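Local coordinates for 2'-deoxycytidine 5'-triphosphate deaminase (Agrobacterium tumefaciens, PDB 2R9Q), which probably catalyses the hydrolytic deamination of dCTP to dUTP with release of ammonia, at residues D44-S49 / P95-L100; F153-R158 / V228-K233; L253-D258 / L315-H320. All coordinates share one frame; numbering follows the deposited sequence.

Contact 1 of 3, residues D44-S49 / P95-L100; sequences DLRLGS and PLMESL
Arg46 and Glu98 meet twice, once through the arginine backbone and once through its guanidinium. Followed outward, Arg46 CB lies 3.9 Å from Met97 SD, CG and CD run past the Glu98 carboxylate, and a bend at chi3 (-74°) brings NE round to Glu98 OE2 at 3.0 Å, the core of a salt bridge. OE2 lies in the guanidinium plane, and the two flat groups are nearly coplanar, 28° apart; NH1 adds a weak bond to the same oxygen. Met97 CE lies over one guanidinium face, 3.7 Å above its centre. The other carboxylate oxygen, Glu98 OE1, takes Arg46 N at 2.8 Å with an almost straight N-H...O angle of 175°, so the carboxylate is held at both oxygens. Backbone bonds continue the join: Met97 N to Arg46 O at 2.9 Å, and Gly48 N to Pro95 O, also 2.9 Å, flank the single bridge between Leu47 and Leu96. Apolar packing adds to this: Leu96 CD1 touches Leu45 CD1 at 3.7 Å, and its CD2 meets Leu47 CD2. Ser29 bonds both Arg46 NH1 and Glu98 OE2, tying the ion pair to the segment after strand 27-28. The contact joins strand 42-46 of one sheet to the corner at Met97 in strand 91-101 of another, with Leu45 and Leu47 packed on strand 162-170 and Leu96 on strand 143-150.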
ATOM      1  N   ASP B  44      16.926 -23.754 -19.209  1.00 59.82           N
ATOM      2  CA  ASP B  44      16.730 -22.296 -19.152  1.00 60.10           C
ATOM      3  C   ASP B  44      16.214 -21.714 -20.463  1.00 59.50           C
ATOM      4  O   ASP B  44      16.622 -22.123 -21.555  1.00 58.53           O
ATOM      5  CB  ASP B  44      18.011 -21.570 -18.751  1.00 59.93           C
ATOM      6  CG  ASP B  44      18.323 -21.727 -17.274  1.00 60.84           C
ATOM      7  OD1 ASP B  44      17.619 -22.527 -16.603  1.00 60.32           O
ATOM      8  OD2 ASP B  44      19.259 -21.040 -16.797  1.00 57.10           O
ATOM      9  N   LEU B  45      15.287 -20.777 -20.304  1.00 58.88           N
ATOM     10  CA  LEU B  45      14.670 -20.051 -21.387  1.00 58.50           C
ATOM     11  C   LEU B  45      15.184 -18.620 -21.374  1.00 57.99           C
ATOM     12  O   LEU B  45      15.352 -18.026 -20.322  1.00 58.24           O
ATOM     13  CB  LEU B  45      13.141 -20.064 -21.248  1.00 58.29           C
ATOM     14  CG  LEU B  45      12.420 -21.404 -21.255  1.00 56.90           C
ATOM     15  CD1 LEU B  45      10.989 -21.189 -20.708  1.00 56.26           C
ATOM     16  CD2 LEU B  45      12.443 -22.027 -22.654  1.00 54.69           C
ATOM     17  N   ARG B  46      15.427 -18.082 -22.555  1.00 57.75           N
ATOM     18  CA  ARG B  46      15.997 -16.773 -22.719  1.00 57.86           C
ATOM     19  C   ARG B  46      14.989 -15.830 -23.334  1.00 56.70           C
ATOM     20  O   ARG B  46      14.268 -16.196 -24.240  1.00 54.29           O
ATOM     21  CB  ARG B  46      17.223 -16.821 -23.644  1.00 58.67           C
ATOM     22  CG  ARG B  46      18.387 -17.670 -23.188  1.00 58.93           C
ATOM     23  CD  ARG B  46      19.475 -17.724 -24.233  1.00 59.63           C
ATOM     24  NE  ARG B  46      19.135 -18.569 -25.390  1.00 59.45           N
ATOM     25  CZ  ARG B  46      19.985 -18.852 -26.381  1.00 61.07           C
ATOM     26  NH1 ARG B  46      19.601 -19.604 -27.396  1.00 62.67           N
ATOM     27  NH2 ARG B  46      21.224 -18.395 -26.359  1.00 58.95           N
ATOM     28  N   LEU B  47      15.003 -14.600 -22.846  1.00 57.04           N
ATOM     29  CA  LEU B  47      14.252 -13.493 -23.432  1.00 57.43           C
ATOM     30  C   LEU B  47      14.741 -13.123 -24.825  1.00 57.92           C
ATOM     31  O   LEU B  47      15.964 -13.108 -25.121  1.00 56.73           O
ATOM     32  CB  LEU B  47      14.319 -12.227 -22.549  1.00 57.14           C
ATOM     33  CG  LEU B  47      14.025 -12.325 -21.045  1.00 55.06           C
ATOM     34  CD1 LEU B  47      14.004 -10.929 -20.415  1.00 51.61           C
ATOM     35  CD2 LEU B  47      12.754 -13.107 -20.779  1.00 52.54           C
ATOM     36  N   GLY B  48      13.758 -12.842 -25.667  1.00 58.49           N
ATOM     37  CA  GLY B  48      13.965 -12.235 -26.970  1.00 59.53           C
ATOM     38  C   GLY B  48      14.283 -10.738 -26.863  1.00 60.16           C
ATOM     39  O   GLY B  48      14.620 -10.240 -25.793  1.00 58.97           O
ATOM     40  N   SER B  49      14.187 -10.051 -27.999  1.00 60.92           N
ATOM     41  CA  SER B  49      14.554  -8.632 -28.143  1.00 62.58           C
ATOM     42  C   SER B  49      13.463  -7.579 -27.826  1.00 62.43           C
ATOM     43  O   SER B  49      13.766  -6.405 -27.769  1.00 61.17           O
ATOM     44  CB  SER B  49      15.035  -8.399 -29.577  1.00 62.69           C
ATOM     45  OG  SER B  49      16.096  -9.278 -29.914  1.00 63.56           O
ATOM     46  N   PRO B  95       8.249 -12.414 -25.741  1.00 56.16           N
ATOM     47  CA  PRO B  95       8.589 -13.585 -26.560  1.00 57.18           C
ATOM     48  C   PRO B  95       9.955 -14.125 -26.219  1.00 57.54           C
ATOM     49  O   PRO B  95      10.921 -13.377 -26.069  1.00 56.63           O
ATOM     50  CB  PRO B  95       8.518 -13.067 -28.013  1.00 57.33           C
ATOM     51  CG  PRO B  95       7.578 -11.894 -27.950  1.00 57.03           C
ATOM     52  CD  PRO B  95       7.871 -11.267 -26.582  1.00 56.62           C
ATOM     53  N   LEU B  96      10.003 -15.438 -26.065  1.00 58.42           N
ATOM     54  CA  LEU B  96      11.199 -16.112 -25.690  1.00 58.91           C
ATOM     55  C   LEU B  96      11.925 -16.515 -26.967  1.00 59.88           C
ATOM     56  O   LEU B  96      11.303 -16.697 -28.006  1.00 59.45           O
ATOM     57  CB  LEU B  96      10.860 -17.299 -24.777  1.00 58.75           C
ATOM     58  CG  LEU B  96      10.257 -17.026 -23.383  1.00 57.10           C
ATOM     59  CD1 LEU B  96       9.767 -18.344 -22.743  1.00 56.07           C
ATOM     60  CD2 LEU B  96      11.213 -16.286 -22.459  1.00 53.57           C
ATOM     61  N   MET B  97      13.252 -16.601 -26.898  1.00 61.32           N
ATOM     62  CA  MET B  97      14.066 -17.096 -28.022  1.00 62.22           C
ATOM     63  C   MET B  97      13.757 -18.598 -28.394  1.00 62.99           C
ATOM     64  O   MET B  97      13.773 -18.993 -29.554  1.00 62.14           O
ATOM     65  CB  MET B  97      15.544 -16.892 -27.701  1.00 62.44           C
ATOM     66  CG  MET B  97      16.015 -15.437 -27.634  1.00 61.88           C
ATOM     67  SD  MET B  97      17.765 -15.227 -27.151  1.00 60.75           S
ATOM     68  CE  MET B  97      18.591 -16.117 -28.451  1.00 62.61           C
ATOM     69  N   GLU B  98      13.436 -19.416 -27.402  1.00 64.31           N
ATOM     70  CA  GLU B  98      13.164 -20.833 -27.636  1.00 65.30           C
ATOM     71  C   GLU B  98      11.753 -21.095 -28.131  1.00 65.37           C
ATOM     72  O   GLU B  98      10.802 -20.462 -27.685  1.00 65.39           O
ATOM     73  CB  GLU B  98      13.428 -21.651 -26.382  1.00 65.23           C
ATOM     74  CG  GLU B  98      14.903 -21.749 -26.022  1.00 66.75           C
ATOM     75  CD  GLU B  98      15.494 -20.421 -25.574  1.00 67.53           C
ATOM     76  OE1 GLU B  98      14.836 -19.702 -24.769  1.00 65.27           O
ATOM     77  OE2 GLU B  98      16.604 -20.100 -26.036  1.00 66.62           O
ATOM     78  N   SER B  99      11.633 -22.009 -29.084  1.00 66.31           N
ATOM     79  CA  SER B  99      10.328 -22.474 -29.564  1.00 67.30           C
ATOM     80  C   SER B  99      10.339 -23.991 -29.717  1.00 67.39           C
ATOM     81  O   SER B  99      11.402 -24.630 -29.669  1.00 65.97           O
ATOM     82  CB  SER B  99       9.823 -21.714 -30.835  1.00 67.54           C
ATOM     83  OG  SER B  99      10.497 -22.008 -32.046  1.00 66.55           O
ATOM     84  N   LEU B 100       9.140 -24.553 -29.838  1.00 68.07           N
ATOM     85  CA  LEU B 100       8.966 -25.993 -29.759  1.00 69.08           C
ATOM     86  C   LEU B 100       8.260 -26.610 -30.978  1.00 69.48           C
ATOM     87  O   LEU B 100       7.446 -25.974 -31.634  1.00 68.68           O
ATOM     88  CB  LEU B 100       8.228 -26.366 -28.464  1.00 69.06           C
ATOM     89  CG  LEU B 100       8.891 -26.010 -27.125  1.00 69.84           C
ATOM     90  CD1 LEU B 100       7.893 -26.246 -26.001  1.00 68.56           C
ATOM     91  CD2 LEU B 100      10.222 -26.787 -26.882  1.00 68.97           C
TER

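Contact 2 of 3, residues F153-R158 / V228-K233; sequences FPIVVR and VDVDKK
A short parallel strand pairing joins residues 155-157 to 228-229, segments from the N-terminal and C-terminal dCTP deaminase domains. Its register is fixed by Ile155 opposite Val228 and Val156 opposite Asp229. Three backbone bonds run across it: Val228 N to Pro154 O at 2.7 Å, Val156 N to Val228 O at 2.8 Å, and Val230 N to Val156 O, longer at 3.2 Å but nearly straight (175°). On the face carrying Ile155 and Val228, Val230 follows on: its CG1 meets Ile155 CB, and its CG2 lies 3.8 Å from Val157 CG1. On the face carrying Val156 and Asp229, Val156 CG1 presses against Asp229 CA at 3.4 Å. Beyond the strands Arg158, bent at chi3 (62°), presents the end of its guanidinium to Asp229: NH1 bonds OD1 and NH2 bonds OD2, each at 3.0 Å, one nitrogen to each oxygen. NH1 also reaches Asp231 OD2 at 2.9 Å, arriving from above that carboxylate, whose plane is turned 58° from the guanidinium. Asp229 OD1 uses its syn lone pair for Arg158 and its anti lone pair for Asp231 N, closing an Asx turn. Arg158 NE donates to Gln82 O, a further partner of the guanidinium. Strand 155-157 is the middle one of three, antiparallel to 84-86 on one side and parallel to 228-229 on the other, while the Phe153 ring meets Trp242 edge-to-face.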
ATOM      1  N   PHE B 153      11.609  -5.863  -6.080  1.00 52.08           N
ATOM      2  CA  PHE B 153      12.720  -5.136  -6.654  1.00 51.41           C
ATOM      3  C   PHE B 153      12.461  -4.821  -8.102  1.00 50.99           C
ATOM      4  O   PHE B 153      12.072  -5.711  -8.887  1.00 49.91           O
ATOM      5  CB  PHE B 153      14.069  -5.918  -6.579  1.00 52.04           C
ATOM      6  CG  PHE B 153      14.359  -6.544  -5.243  1.00 50.20           C
ATOM      7  CD1 PHE B 153      14.656  -5.781  -4.163  1.00 51.39           C
ATOM      8  CD2 PHE B 153      14.391  -7.907  -5.099  1.00 52.57           C
ATOM      9  CE1 PHE B 153      14.902  -6.352  -2.968  1.00 49.45           C
ATOM     10  CE2 PHE B 153      14.629  -8.471  -3.902  1.00 51.51           C
ATOM     11  CZ  PHE B 153      14.884  -7.683  -2.842  1.00 51.58           C
ATOM     12  N   PRO B 154      12.722  -3.562  -8.491  1.00 51.15           N
ATOM     13  CA  PRO B 154      12.752  -3.327  -9.920  1.00 50.99           C
ATOM     14  C   PRO B 154      13.983  -4.015 -10.538  1.00 50.32           C
ATOM     15  O   PRO B 154      15.045  -4.150  -9.879  1.00 50.09           O
ATOM     16  CB  PRO B 154      12.818  -1.820 -10.002  1.00 52.15           C
ATOM     17  CG  PRO B 154      13.506  -1.389  -8.716  1.00 51.11           C
ATOM     18  CD  PRO B 154      12.968  -2.327  -7.716  1.00 51.26           C
ATOM     19  N   ILE B 155      13.837  -4.493 -11.758  1.00 49.77           N
ATOM     20  CA  ILE B 155      14.869  -5.317 -12.383  1.00 49.04           C
ATOM     21  C   ILE B 155      15.289  -4.797 -13.735  1.00 49.74           C
ATOM     22  O   ILE B 155      14.541  -4.103 -14.383  1.00 48.20           O
ATOM     23  CB  ILE B 155      14.495  -6.802 -12.412  1.00 48.51           C
ATOM     24  CG1 ILE B 155      13.275  -7.079 -13.288  1.00 49.44           C
ATOM     25  CG2 ILE B 155      14.333  -7.343 -10.978  1.00 46.20           C
ATOM     26  CD1 ILE B 155      13.098  -8.553 -13.684  1.00 46.34           C
ATOM     27  N   VAL B 156      16.526  -5.087 -14.129  1.00 51.39           N
ATOM     28  CA  VAL B 156      16.947  -4.895 -15.523  1.00 53.13           C
ATOM     29  C   VAL B 156      17.146  -6.244 -16.227  1.00 52.02           C
ATOM     30  O   VAL B 156      17.800  -7.147 -15.701  1.00 52.41           O
ATOM     31  CB  VAL B 156      18.167  -3.874 -15.724  1.00 53.26           C
ATOM     32  CG1 VAL B 156      19.035  -3.802 -14.496  1.00 56.57           C
ATOM     33  CG2 VAL B 156      19.001  -4.230 -16.952  1.00 54.88           C
ATOM     34  N   VAL B 157      16.543  -6.339 -17.409  1.00 51.22           N
ATOM     35  CA  VAL B 157      16.576  -7.514 -18.286  1.00 51.16           C
ATOM     36  C   VAL B 157      16.946  -7.126 -19.701  1.00 51.99           C
ATOM     37  O   VAL B 157      16.841  -5.976 -20.089  1.00 52.51           O
ATOM     38  CB  VAL B 157      15.222  -8.324 -18.297  1.00 50.77           C
ATOM     39  CG1 VAL B 157      14.791  -8.654 -16.871  1.00 49.05           C
ATOM     40  CG2 VAL B 157      14.110  -7.613 -19.120  1.00 45.27           C
ATOM     41  N   ARG B 158      17.371  -8.105 -20.474  1.00 53.24           N
ATOM     42  CA  ARG B 158      17.741  -7.896 -21.846  1.00 54.00           C
ATOM     43  C   ARG B 158      17.642  -9.187 -22.624  1.00 55.15           C
ATOM     44  O   ARG B 158      17.356 -10.251 -22.063  1.00 54.02           O
ATOM     45  CB  ARG B 158      19.172  -7.364 -21.931  1.00 54.90           C
ATOM     46  CG  ARG B 158      20.203  -8.289 -21.269  1.00 54.18           C
ATOM     47  CD  ARG B 158      21.559  -7.712 -21.329  1.00 55.55           C
ATOM     48  NE  ARG B 158      21.661  -6.448 -20.619  1.00 52.40           N
ATOM     49  CZ  ARG B 158      21.827  -6.335 -19.308  1.00 54.82           C
ATOM     50  NH1 ARG B 158      21.886  -7.407 -18.546  1.00 57.60           N
ATOM     51  NH2 ARG B 158      21.933  -5.137 -18.748  1.00 55.26           N
ATOM     52  N   VAL B 228      17.772  -4.241  -9.976  1.00 59.16           N
ATOM     53  CA  VAL B 228      18.590  -5.423  -9.994  1.00 59.16           C
ATOM     54  C   VAL B 228      18.790  -5.933 -11.400  1.00 59.07           C
ATOM     55  O   VAL B 228      17.828  -6.304 -12.031  1.00 57.80           O
ATOM     56  CB  VAL B 228      18.026  -6.577  -9.147  1.00 58.63           C
ATOM     57  CG1 VAL B 228      18.976  -7.782  -9.246  1.00 58.48           C
ATOM     58  CG2 VAL B 228      17.852  -6.152  -7.730  1.00 56.24           C
ATOM     59  N   ASP B 229      20.043  -5.944 -11.870  1.00 59.40           N
ATOM     60  CA  ASP B 229      20.418  -6.626 -13.111  1.00 60.27           C
ATOM     61  C   ASP B 229      20.421  -8.148 -12.892  1.00 60.00           C
ATOM     62  O   ASP B 229      21.225  -8.685 -12.138  1.00 59.09           O
ATOM     63  CB  ASP B 229      21.773  -6.130 -13.644  1.00 60.60           C
ATOM     64  CG  ASP B 229      21.988  -6.437 -15.136  1.00 61.28           C
ATOM     65  OD1 ASP B 229      21.639  -7.551 -15.592  1.00 60.98           O
ATOM     66  OD2 ASP B 229      22.534  -5.564 -15.858  1.00 61.52           O
ATOM     67  N   VAL B 230      19.485  -8.809 -13.564  1.00 60.35           N
ATOM     68  CA  VAL B 230      19.252 -10.238 -13.437  1.00 60.80           C
ATOM     69  C   VAL B 230      20.353 -11.082 -14.081  1.00 61.29           C
ATOM     70  O   VAL B 230      20.492 -12.262 -13.784  1.00 59.53           O
ATOM     71  CB  VAL B 230      17.847 -10.646 -14.007  1.00 60.35           C
ATOM     72  CG1 VAL B 230      16.743  -9.783 -13.359  1.00 59.84           C
ATOM     73  CG2 VAL B 230      17.809 -10.610 -15.552  1.00 58.04           C
ATOM     74  N   ASP B 231      21.128 -10.459 -14.967  1.00 62.99           N
ATOM     75  CA  ASP B 231      22.348 -11.078 -15.523  1.00 63.85           C
ATOM     76  C   ASP B 231      23.578 -10.957 -14.600  1.00 64.33           C
ATOM     77  O   ASP B 231      24.468 -11.738 -14.705  1.00 64.13           O
ATOM     78  CB  ASP B 231      22.656 -10.525 -16.912  1.00 63.23           C
ATOM     79  CG  ASP B 231      21.530 -10.759 -17.917  1.00 62.59           C
ATOM     80  OD1 ASP B 231      20.546 -11.448 -17.595  1.00 62.54           O
ATOM     81  OD2 ASP B 231      21.617 -10.243 -19.053  1.00 59.26           O
ATOM     82  N   LYS B 232      23.598 -10.009 -13.681  1.00 65.70           N
ATOM     83  CA  LYS B 232      24.759  -9.761 -12.840  1.00 66.66           C
ATOM     84  C   LYS B 232      24.317  -9.732 -11.389  1.00 66.61           C
ATOM     85  O   LYS B 232      24.556  -8.769 -10.704  1.00 65.84           O
ATOM     86  CB  LYS B 232      25.414  -8.401 -13.174  1.00 67.05           C
ATOM     87  CG  LYS B 232      25.260  -7.860 -14.572  1.00 69.14           C
ATOM     88  CD  LYS B 232      26.082  -8.607 -15.603  1.00 73.71           C
ATOM     89  CE  LYS B 232      26.459  -7.675 -16.779  1.00 75.73           C
ATOM     90  NZ  LYS B 232      25.270  -6.859 -17.282  1.00 78.51           N
ATOM     91  N   LYS B 233      23.664 -10.781 -10.913  1.00 67.60           N
ATOM     92  CA  LYS B 233      23.052 -10.729  -9.572  1.00 68.35           C
ATOM     93  C   LYS B 233      24.095 -10.697  -8.426  1.00 68.38           C
ATOM     94  O   LYS B 233      23.892 -10.007  -7.439  1.00 67.57           O
ATOM     95  CB  LYS B 233      22.030 -11.855  -9.365  1.00 67.94           C
ATOM     96  CG  LYS B 233      20.885 -11.888 -10.342  1.00 67.53           C
ATOM     97  CD  LYS B 233      19.914 -13.011  -9.987  1.00 67.39           C
ATOM     98  CE  LYS B 233      18.975 -13.320 -11.117  1.00 67.24           C
ATOM     99  NZ  LYS B 233      19.595 -14.106 -12.220  1.00 66.14           N
TER

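Contact 3 of 3, residues L253-D258 / L315-H320; sequences LILDPD and LEVRSH
Ser319 OG donates to Leu255 O at 2.9 Å, approaching from well above the carbonyl plane (65° out of it). With chi1 at 71°, the hydroxyl sits between the backbone N and carbonyl carbon of its own residue, and also packs against Pro257, whose CB is 3.4 Å from OG. Alongside, Leu255 CD1 presses on Val317 CG1 at 3.5 Å, a tight carbon pair between side chains crossing at about a right angle. Two waters bridge the backbones. One donates to Asp256 O and accepts from Ser319 N at 2.7 Å; the other donates to both Pro257 O and Ser319 O and accepts a weak bond from Arg318 NH2. Farther out, Asp256 OD1 accepts from Asp258 N at 2.9 Å, an Asx turn that shapes the chain leaving the strand, and Asp120 pairs with Arg318 NH1 and so helps to place the arginine. Tyr261 OH receives Asp256 N. Strand 252-255 pairs with 324-327, whereas 311-319 lies between 261-269 and 289-292, so the contact joins the ends of strands from two antiparallel sheets by a direct hydroxyl bond, apolar packing and two bridging waters, consistent with the beta-rich, dUTPase-like fold of this domain.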
ATOM      1  N   LEU B 253       8.183 -16.191  13.526  1.00 67.52           N
ATOM      2  CA  LEU B 253       8.320 -15.021  12.693  1.00 66.67           C
ATOM      3  C   LEU B 253       6.969 -14.548  12.213  1.00 65.74           C
ATOM      4  O   LEU B 253       6.262 -15.294  11.576  1.00 64.66           O
ATOM      5  CB  LEU B 253       9.168 -15.388  11.468  1.00 66.53           C
ATOM      6  CG  LEU B 253       9.462 -14.288  10.465  1.00 65.44           C
ATOM      7  CD1 LEU B 253      10.279 -13.163  11.133  1.00 62.31           C
ATOM      8  CD2 LEU B 253      10.164 -14.906   9.225  1.00 66.23           C
ATOM      9  N   ILE B 254       6.635 -13.289  12.475  1.00 65.66           N
ATOM     10  CA  ILE B 254       5.407 -12.697  11.940  1.00 64.64           C
ATOM     11  C   ILE B 254       5.637 -12.342  10.477  1.00 63.79           C
ATOM     12  O   ILE B 254       6.461 -11.503  10.137  1.00 62.86           O
ATOM     13  CB  ILE B 254       4.901 -11.483  12.780  1.00 64.86           C
ATOM     14  CG1 ILE B 254       4.463 -11.979  14.176  1.00 65.79           C
ATOM     15  CG2 ILE B 254       3.761 -10.725  12.057  1.00 61.20           C
ATOM     16  CD1 ILE B 254       4.129 -10.883  15.158  1.00 65.16           C
ATOM     17  N   LEU B 255       4.887 -13.037   9.636  1.00 63.15           N
ATOM     18  CA  LEU B 255       4.818 -12.810   8.217  1.00 62.82           C
ATOM     19  C   LEU B 255       3.793 -11.713   7.871  1.00 62.79           C
ATOM     20  O   LEU B 255       2.588 -11.966   7.882  1.00 62.13           O
ATOM     21  CB  LEU B 255       4.433 -14.118   7.517  1.00 62.31           C
ATOM     22  CG  LEU B 255       5.363 -15.337   7.538  1.00 60.96           C
ATOM     23  CD1 LEU B 255       4.695 -16.470   6.757  1.00 57.76           C
ATOM     24  CD2 LEU B 255       6.761 -15.015   6.997  1.00 57.94           C
ATOM     25  N   ASP B 256       4.313 -10.524   7.551  1.00 63.24           N
ATOM     26  CA  ASP B 256       3.572  -9.342   7.074  1.00 63.64           C
ATOM     27  C   ASP B 256       3.257  -9.645   5.633  1.00 62.85           C
ATOM     28  O   ASP B 256       4.165 -10.009   4.898  1.00 61.24           O
ATOM     29  CB  ASP B 256       4.449  -8.048   7.242  1.00 64.47           C
ATOM     30  CG  ASP B 256       3.844  -6.739   6.595  1.00 64.68           C
ATOM     31  OD1 ASP B 256       3.026  -6.785   5.636  1.00 67.42           O
ATOM     32  OD2 ASP B 256       4.225  -5.626   7.067  1.00 66.15           O
ATOM     33  N   PRO B 257       1.974  -9.526   5.234  1.00 63.41           N
ATOM     34  CA  PRO B 257       1.584  -9.984   3.893  1.00 64.28           C
ATOM     35  C   PRO B 257       2.173  -9.152   2.730  1.00 64.53           C
ATOM     36  O   PRO B 257       2.278  -9.667   1.617  1.00 63.54           O
ATOM     37  CB  PRO B 257       0.024  -9.922   3.913  1.00 64.54           C
ATOM     38  CG  PRO B 257      -0.367  -9.518   5.268  1.00 63.40           C
ATOM     39  CD  PRO B 257       0.826  -8.962   5.975  1.00 63.50           C
ATOM     40  N   ASP B 258       2.555  -7.899   2.993  1.00 65.26           N
ATOM     41  CA  ASP B 258       3.223  -7.058   1.967  1.00 66.53           C
ATOM     42  C   ASP B 258       4.728  -7.364   1.786  1.00 65.42           C
ATOM     43  O   ASP B 258       5.345  -6.871   0.868  1.00 65.25           O
ATOM     44  CB  ASP B 258       3.081  -5.554   2.279  1.00 67.12           C
ATOM     45  CG  ASP B 258       1.615  -5.113   2.524  1.00 70.82           C
ATOM     46  OD1 ASP B 258       1.392  -4.373   3.533  1.00 73.83           O
ATOM     47  OD2 ASP B 258       0.703  -5.504   1.722  1.00 72.14           O
ATOM     48  N   LEU B 315      13.615 -21.267   0.895  1.00 64.51           N
ATOM     49  CA  LEU B 315      12.188 -21.122   0.590  1.00 64.62           C
ATOM     50  C   LEU B 315      11.787 -19.649   0.580  1.00 63.34           C
ATOM     51  O   LEU B 315      12.187 -18.888   1.450  1.00 61.72           O
ATOM     52  CB  LEU B 315      11.344 -21.849   1.662  1.00 64.86           C
ATOM     53  CG  LEU B 315      11.644 -23.337   1.925  1.00 65.29           C
ATOM     54  CD1 LEU B 315      11.326 -23.727   3.389  1.00 64.13           C
ATOM     55  CD2 LEU B 315      10.940 -24.276   0.935  1.00 62.00           C
ATOM     56  N   GLU B 316      10.995 -19.248  -0.407  1.00 62.99           N
ATOM     57  CA  GLU B 316      10.363 -17.938  -0.364  1.00 63.14           C
ATOM     58  C   GLU B 316       8.940 -18.099   0.177  1.00 62.71           C
ATOM     59  O   GLU B 316       8.102 -18.731  -0.435  1.00 61.07           O
ATOM     60  CB  GLU B 316      10.397 -17.198  -1.718  1.00 63.43           C
ATOM     61  CG  GLU B 316      11.809 -16.867  -2.250  1.00 64.65           C
ATOM     62  CD  GLU B 316      12.449 -18.052  -2.931  1.00 65.68           C
ATOM     63  OE1 GLU B 316      11.761 -18.687  -3.754  1.00 67.13           O
ATOM     64  OE2 GLU B 316      13.618 -18.372  -2.626  1.00 63.82           O
ATOM     65  N   VAL B 317       8.699 -17.512   1.334  1.00 63.10           N
ATOM     66  CA  VAL B 317       7.432 -17.605   2.022  1.00 64.60           C
ATOM     67  C   VAL B 317       6.791 -16.222   2.092  1.00 64.98           C
ATOM     68  O   VAL B 317       7.450 -15.211   2.378  1.00 64.33           O
ATOM     69  CB  VAL B 317       7.636 -18.202   3.449  1.00 65.18           C
ATOM     70  CG1 VAL B 317       6.372 -18.200   4.249  1.00 64.67           C
ATOM     71  CG2 VAL B 317       8.279 -19.566   3.375  1.00 63.39           C
ATOM     72  N   ARG B 318       5.512 -16.198   1.761  1.00 66.22           N
ATOM     73  CA  ARG B 318       4.666 -15.035   1.879  1.00 67.94           C
ATOM     74  C   ARG B 318       3.358 -15.428   2.570  1.00 67.54           C
ATOM     75  O   ARG B 318       2.818 -16.509   2.354  1.00 65.82           O
ATOM     76  CB  ARG B 318       4.317 -14.472   0.506  1.00 68.16           C
ATOM     77  CG  ARG B 318       5.408 -13.742  -0.251  1.00 69.78           C
ATOM     78  CD  ARG B 318       4.822 -13.327  -1.643  1.00 71.11           C
ATOM     79  NE  ARG B 318       5.384 -12.105  -2.223  1.00 72.98           N
ATOM     80  CZ  ARG B 318       5.067 -10.853  -1.862  1.00 72.70           C
ATOM     81  NH1 ARG B 318       5.652  -9.842  -2.482  1.00 72.83           N
ATOM     82  NH2 ARG B 318       4.194 -10.604  -0.881  1.00 72.65           N
ATOM     83  N   SER B 319       2.867 -14.532   3.417  1.00 68.26           N
ATOM     84  CA  SER B 319       1.539 -14.671   3.982  1.00 68.31           C
ATOM     85  C   SER B 319       0.541 -13.998   3.055  1.00 69.38           C
ATOM     86  O   SER B 319       0.853 -13.023   2.348  1.00 67.84           O
ATOM     87  CB  SER B 319       1.439 -14.064   5.380  1.00 67.49           C
ATOM     88  OG  SER B 319       1.486 -12.682   5.279  1.00 64.40           O
ATOM     89  N   HIS B 320      -0.670 -14.543   3.090  1.00 70.70           N
ATOM     90  CA  HIS B 320      -1.749 -14.080   2.249  1.00 72.13           C
ATOM     91  C   HIS B 320      -2.883 -13.455   3.050  1.00 71.41           C
ATOM     92  O   HIS B 320      -3.382 -14.033   4.018  1.00 70.17           O
ATOM     93  CB  HIS B 320      -2.221 -15.235   1.389  1.00 72.89           C
ATOM     94  CG  HIS B 320      -1.132 -15.745   0.505  1.00 76.49           C
ATOM     95  ND1 HIS B 320      -0.386 -14.898  -0.289  1.00 76.36           N
ATOM     96  CD2 HIS B 320      -0.610 -16.988   0.338  1.00 77.73           C
ATOM     97  CE1 HIS B 320       0.538 -15.599  -0.920  1.00 79.01           C
ATOM     98  NE2 HIS B 320       0.426 -16.867  -0.561  1.00 78.77           N
TER
HETATM   99  O   HOH W   1       4.434 -12.406   3.871  1.00 35.49           O
HETATM  100  O   HOH W   2       1.460 -11.803   0.199  1.00 56.43           O

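Contacts 1 and 2 are buried, whereas contact 3 is only partly so. Contacts 1 and 2 also touch, Leu47 CD1 lying 3.6 Å from Val157 CG2, although their centres are 17 Å apart; contact 3 touches neither, and it lies on the opposite side of the chain's centre from contact 1. Contact 1 stays within the N-terminal domain and contact 3 within the C-terminal one; contact 2 alone joins the two. The chemistry differs: contact 1 couples different sheets through a buried ion pair, contact 2 pairs strands within one sheet and ends in a partly exposed salt-bridge network, and contact 3 combines a hydroxyl bond and two bridging waters with apolar packing.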